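Local structure of fusolin (Anomala cuprea entomopoxvirus, 4YN1) at residues E150-T155 / V165-L170. The protein forms the crystalline spindles that enhance viral virulence and, as a member of the lytic polysaccharide monooxygenase family, probably attacks chitin. Numbering follows the deposited sequence.
Sequences EVYVTT and VTWPLL. With NAG (2-acetamido-2-deoxy-beta-D-glucopyranose), chain B.
L170 packs against Y152 and T154 where the chain, after the loop that follows strand 147-154, returns as its antiparallel neighbour, strand 170-176. T154 and L170 form a non-hydrogen-bonded pair, their side chains on the same face of the sheet; L170 CD2 lies 3.9 Å from T154 CG2 and 4.0 Å from Y152 CB. With CG anti to the carbonyl carbon (chi1 -59°), the Y152 ring passes beside L170 and receives W167 on one face. W167 directs CZ3 over the centre of that ring, 3.8 Å from Y152 CZ, in a T-shaped stack with planes at 84°. The indole NE1 is hydrogen-bonded to V88 O. At the base of the loop, T155 N donates to L169 O (2.8 Å), closing it, while T155 CG2 rests near L169 CD2. Beyond the stack, Y152 OH donates to E150 OE1 (2.7 Å) from above the carboxylate plane; OE1 also pairs with R214, and E150 OE2 accepts the N2 hydrogen of the NAG glycan at 2.8 Å. Together these three partners probably restrict the carboxylate and favour its charged form. Y152 thus lines the glycan pocket itself, its OH 3.4 Å from NAG C8, and W167, packed on its ring, is a second-shell residue that probably steadies it.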
ATOM      1  N   GLU A 150       8.136   7.434   8.507  1.00 10.74           N
ATOM      2  CA  GLU A 150       7.503   6.608   9.506  1.00  9.81           C
ATOM      3  C   GLU A 150       6.911   5.392   8.792  1.00 12.41           C
ATOM      4  O   GLU A 150       6.361   5.538   7.693  1.00 14.76           O
ATOM      5  CB  GLU A 150       6.357   7.362  10.200  1.00 11.23           C
ATOM      6  CG  GLU A 150       6.887   8.436  11.135  1.00 15.50           C
ATOM      7  CD  GLU A 150       5.826   9.265  11.827  1.00 26.21           C
ATOM      8  OE1 GLU A 150       4.634   9.138  11.468  1.00 19.02           O
ATOM      9  OE2 GLU A 150       6.194  10.107  12.678  1.00 21.40           O
ATOM     10  N   VAL A 151       7.068   4.213   9.382  1.00 10.13           N
ATOM     11  CA  VAL A 151       6.489   3.000   8.839  1.00  8.47           C
ATOM     12  C   VAL A 151       5.644   2.328   9.883  1.00 13.60           C
ATOM     13  O   VAL A 151       6.063   2.186  11.027  1.00 11.06           O
ATOM     14  CB  VAL A 151       7.524   2.029   8.262  1.00  9.46           C
ATOM     15  CG1 VAL A 151       6.826   0.886   7.541  1.00  8.39           C
ATOM     16  CG2 VAL A 151       8.493   2.750   7.314  1.00  9.76           C
ATOM     17  N   TYR A 152       4.435   1.947   9.489  1.00 10.85           N
ATOM     18  CA  TYR A 152       3.496   1.274  10.374  1.00 10.67           C
ATOM     19  C   TYR A 152       3.155  -0.057   9.793  1.00 13.96           C
ATOM     20  O   TYR A 152       3.237  -0.225   8.583  1.00 12.55           O
ATOM     21  CB  TYR A 152       2.206   2.071  10.509  1.00 10.69           C
ATOM     22  CG  TYR A 152       2.396   3.468  11.047  1.00 13.12           C
ATOM     23  CD1 TYR A 152       2.800   4.510  10.214  1.00 15.46           C
ATOM     24  CD2 TYR A 152       2.126   3.766  12.381  1.00 13.46           C
ATOM     25  CE1 TYR A 152       3.041   5.787  10.719  1.00 14.85           C
ATOM     26  CE2 TYR A 152       2.342   5.044  12.892  1.00 13.59           C
ATOM     27  CZ  TYR A 152       2.822   6.046  12.064  1.00 19.71           C
ATOM     28  OH  TYR A 152       3.064   7.292  12.591  1.00 19.54           O
ATOM     29  N   VAL A 153       2.731  -0.992  10.630  1.00 11.25           N
ATOM     30  CA  VAL A 153       2.244  -2.306  10.172  1.00  9.84           C
ATOM     31  C   VAL A 153       0.864  -2.537  10.827  1.00 13.02           C
ATOM     32  O   VAL A 153       0.615  -2.118  11.977  1.00  9.54           O
ATOM     33  CB  VAL A 153       3.254  -3.435  10.485  1.00 12.93           C
ATOM     34  CG1 VAL A 153       2.712  -4.799  10.097  1.00 13.22           C
ATOM     35  CG2 VAL A 153       4.582  -3.179   9.766  1.00 12.64           C
ATOM     36  N   THR A 154      -0.015  -3.210  10.115  1.00  9.92           N
ATOM     37  CA  THR A 154      -1.306  -3.506  10.678  1.00  9.35           C
ATOM     38  C   THR A 154      -1.155  -4.426  11.912  1.00 11.01           C
ATOM     39  O   THR A 154      -0.256  -5.266  11.986  1.00  9.10           O
ATOM     40  CB  THR A 154      -2.259  -4.107   9.658  1.00  8.89           C
ATOM     41  OG1 THR A 154      -1.595  -5.140   8.909  1.00 11.15           O
ATOM     42  CG2 THR A 154      -2.847  -3.042   8.700  1.00 11.03           C
ATOM     43  N   THR A 155      -2.042  -4.232  12.851  1.00  9.91           N
ATOM     44  CA  THR A 155      -2.149  -5.018  14.097  1.00 10.58           C
ATOM     45  C   THR A 155      -2.511  -6.473  13.737  1.00 12.92           C
ATOM     46  O   THR A 155      -3.072  -6.711  12.658  1.00 10.08           O
ATOM     47  CB  THR A 155      -3.190  -4.342  15.018  1.00 14.37           C
ATOM     48  OG1 THR A 155      -3.169  -4.941  16.305  1.00 27.36           O
ATOM     49  CG2 THR A 155      -4.563  -4.386  14.455  1.00 12.69           C
ATOM     50  N   VAL A 165      -7.851  -0.129   6.184  1.00 12.39           N
ATOM     51  CA  VAL A 165      -6.631   0.265   6.887  1.00 12.31           C
ATOM     52  C   VAL A 165      -6.998   1.582   7.617  1.00 15.48           C
ATOM     53  O   VAL A 165      -7.436   2.525   6.971  1.00 15.65           O
ATOM     54  CB  VAL A 165      -5.480   0.479   5.880  1.00 15.08           C
ATOM     55  CG1 VAL A 165      -4.290   1.137   6.538  1.00 15.86           C
ATOM     56  CG2 VAL A 165      -5.077  -0.837   5.237  1.00 15.84           C
ATOM     57  N   THR A 166      -6.906   1.616   8.949  1.00 13.47           N
ATOM     58  CA  THR A 166      -7.261   2.808   9.738  1.00 14.05           C
ATOM     59  C   THR A 166      -6.246   2.922  10.866  1.00 14.91           C
ATOM     60  O   THR A 166      -5.599   1.927  11.221  1.00 13.99           O
ATOM     61  CB  THR A 166      -8.713   2.689  10.307  1.00 28.94           C
ATOM     62  OG1 THR A 166      -8.746   1.579  11.211  1.00 33.46           O
ATOM     63  CG2 THR A 166      -9.726   2.449   9.252  1.00 37.60           C
ATOM     64  N   TRP A 167      -6.066   4.130  11.396  1.00 11.12           N
ATOM     65  CA  TRP A 167      -5.026   4.375  12.407  1.00 12.17           C
ATOM     66  C   TRP A 167      -5.100   3.504  13.685  1.00 15.52           C
ATOM     67  O   TRP A 167      -4.074   2.948  14.100  1.00 14.41           O
ATOM     68  CB  TRP A 167      -4.939   5.857  12.749  1.00 12.19           C
ATOM     69  CG  TRP A 167      -4.463   6.681  11.599  1.00 12.49           C
ATOM     70  CD1 TRP A 167      -5.211   7.512  10.808  1.00 15.16           C
ATOM     71  CD2 TRP A 167      -3.126   6.734  11.091  1.00 12.44           C
ATOM     72  NE1 TRP A 167      -4.408   8.134   9.896  1.00 13.31           N
ATOM     73  CE2 TRP A 167      -3.113   7.700  10.066  1.00 15.67           C
ATOM     74  CE3 TRP A 167      -1.909   6.191  11.517  1.00 13.76           C
ATOM     75  CZ2 TRP A 167      -1.942   8.040   9.381  1.00 15.57           C
ATOM     76  CZ3 TRP A 167      -0.746   6.531  10.838  1.00 16.25           C
ATOM     77  CH2 TRP A 167      -0.778   7.425   9.766  1.00 16.61           C
ATOM     78  N   PRO A 168      -6.280   3.233  14.254  1.00 14.00           N
ATOM     79  CA  PRO A 168      -6.317   2.307  15.415  1.00 14.44           C
ATOM     80  C   PRO A 168      -5.929   0.858  15.090  1.00 17.36           C
ATOM     81  O   PRO A 168      -5.730   0.062  16.016  1.00 18.90           O
ATOM     82  CB  PRO A 168      -7.747   2.405  15.924  1.00 17.20           C
ATOM     83  CG  PRO A 168      -8.473   3.267  15.006  1.00 22.38           C
ATOM     84  CD  PRO A 168      -7.612   3.761  13.921  1.00 16.69           C
ATOM     85  N   LEU A 169      -5.802   0.492  13.782  1.00 11.81           N
ATOM     86  CA  LEU A 169      -5.350  -0.839  13.396  1.00 10.79           C
ATOM     87  C   LEU A 169      -3.895  -0.830  12.959  1.00 13.87           C
ATOM     88  O   LEU A 169      -3.437  -1.841  12.415  1.00 14.42           O
ATOM     89  CB  LEU A 169      -6.233  -1.405  12.272  1.00 11.39           C
ATOM     90  CG  LEU A 169      -7.706  -1.531  12.556  1.00 14.84           C
ATOM     91  CD1 LEU A 169      -8.417  -2.257  11.398  1.00 14.86           C
ATOM     92  CD2 LEU A 169      -7.931  -2.253  13.875  1.00 17.67           C
ATOM     93  N   LEU A 170      -3.154   0.265  13.209  1.00 11.67           N
ATOM     94  CA  LEU A 170      -1.735   0.401  12.799  1.00 11.51           C
ATOM     95  C   LEU A 170      -0.836   0.594  13.999  1.00 15.78           C
ATOM     96  O   LEU A 170      -1.241   1.191  14.987  1.00 16.52           O
ATOM     97  CB  LEU A 170      -1.581   1.595  11.846  1.00 11.33           C
ATOM     98  CG  LEU A 170      -2.132   1.439  10.432  1.00 12.59           C
ATOM     99  CD1 LEU A 170      -2.113   2.768   9.737  1.00 13.81           C
ATOM    100  CD2 LEU A 170      -1.356   0.431   9.646  1.00 13.23           C
TER
HETATM  101  C1  NAG B   1       8.854  10.299  15.200  1.00 18.31           C
HETATM  102  C2  NAG B   1       7.646  10.598  16.081  1.00 19.96           C
HETATM  103  C3  NAG B   1       7.530  12.114  16.241  1.00 22.21           C
HETATM  104  C4  NAG B   1       8.829  12.690  16.789  1.00 25.02           C
HETATM  105  C5  NAG B   1       9.997  12.251  15.908  1.00 23.17           C
HETATM  106  C6  NAG B   1      11.354  12.686  16.422  1.00 26.72           C
HETATM  107  C7  NAG B   1       5.581   9.290  16.095  1.00 24.54           C
HETATM  108  C8  NAG B   1       4.431   8.779  15.276  1.00 22.62           C
HETATM  109  N2  NAG B   1       6.450  10.061  15.456  1.00 17.83           N
HETATM  110  O3  NAG B   1       6.426  12.432  17.089  1.00 20.37           O
HETATM  111  O4  NAG B   1       8.771  14.110  16.788  1.00 27.42           O
HETATM  112  O5  NAG B   1      10.018  10.817  15.855  1.00 21.16           O
HETATM  113  O6  NAG B   1      11.578  12.222  17.749  1.00 31.32           O
HETATM  114  O7  NAG B   1       5.703   9.027  17.286  1.00 24.23           O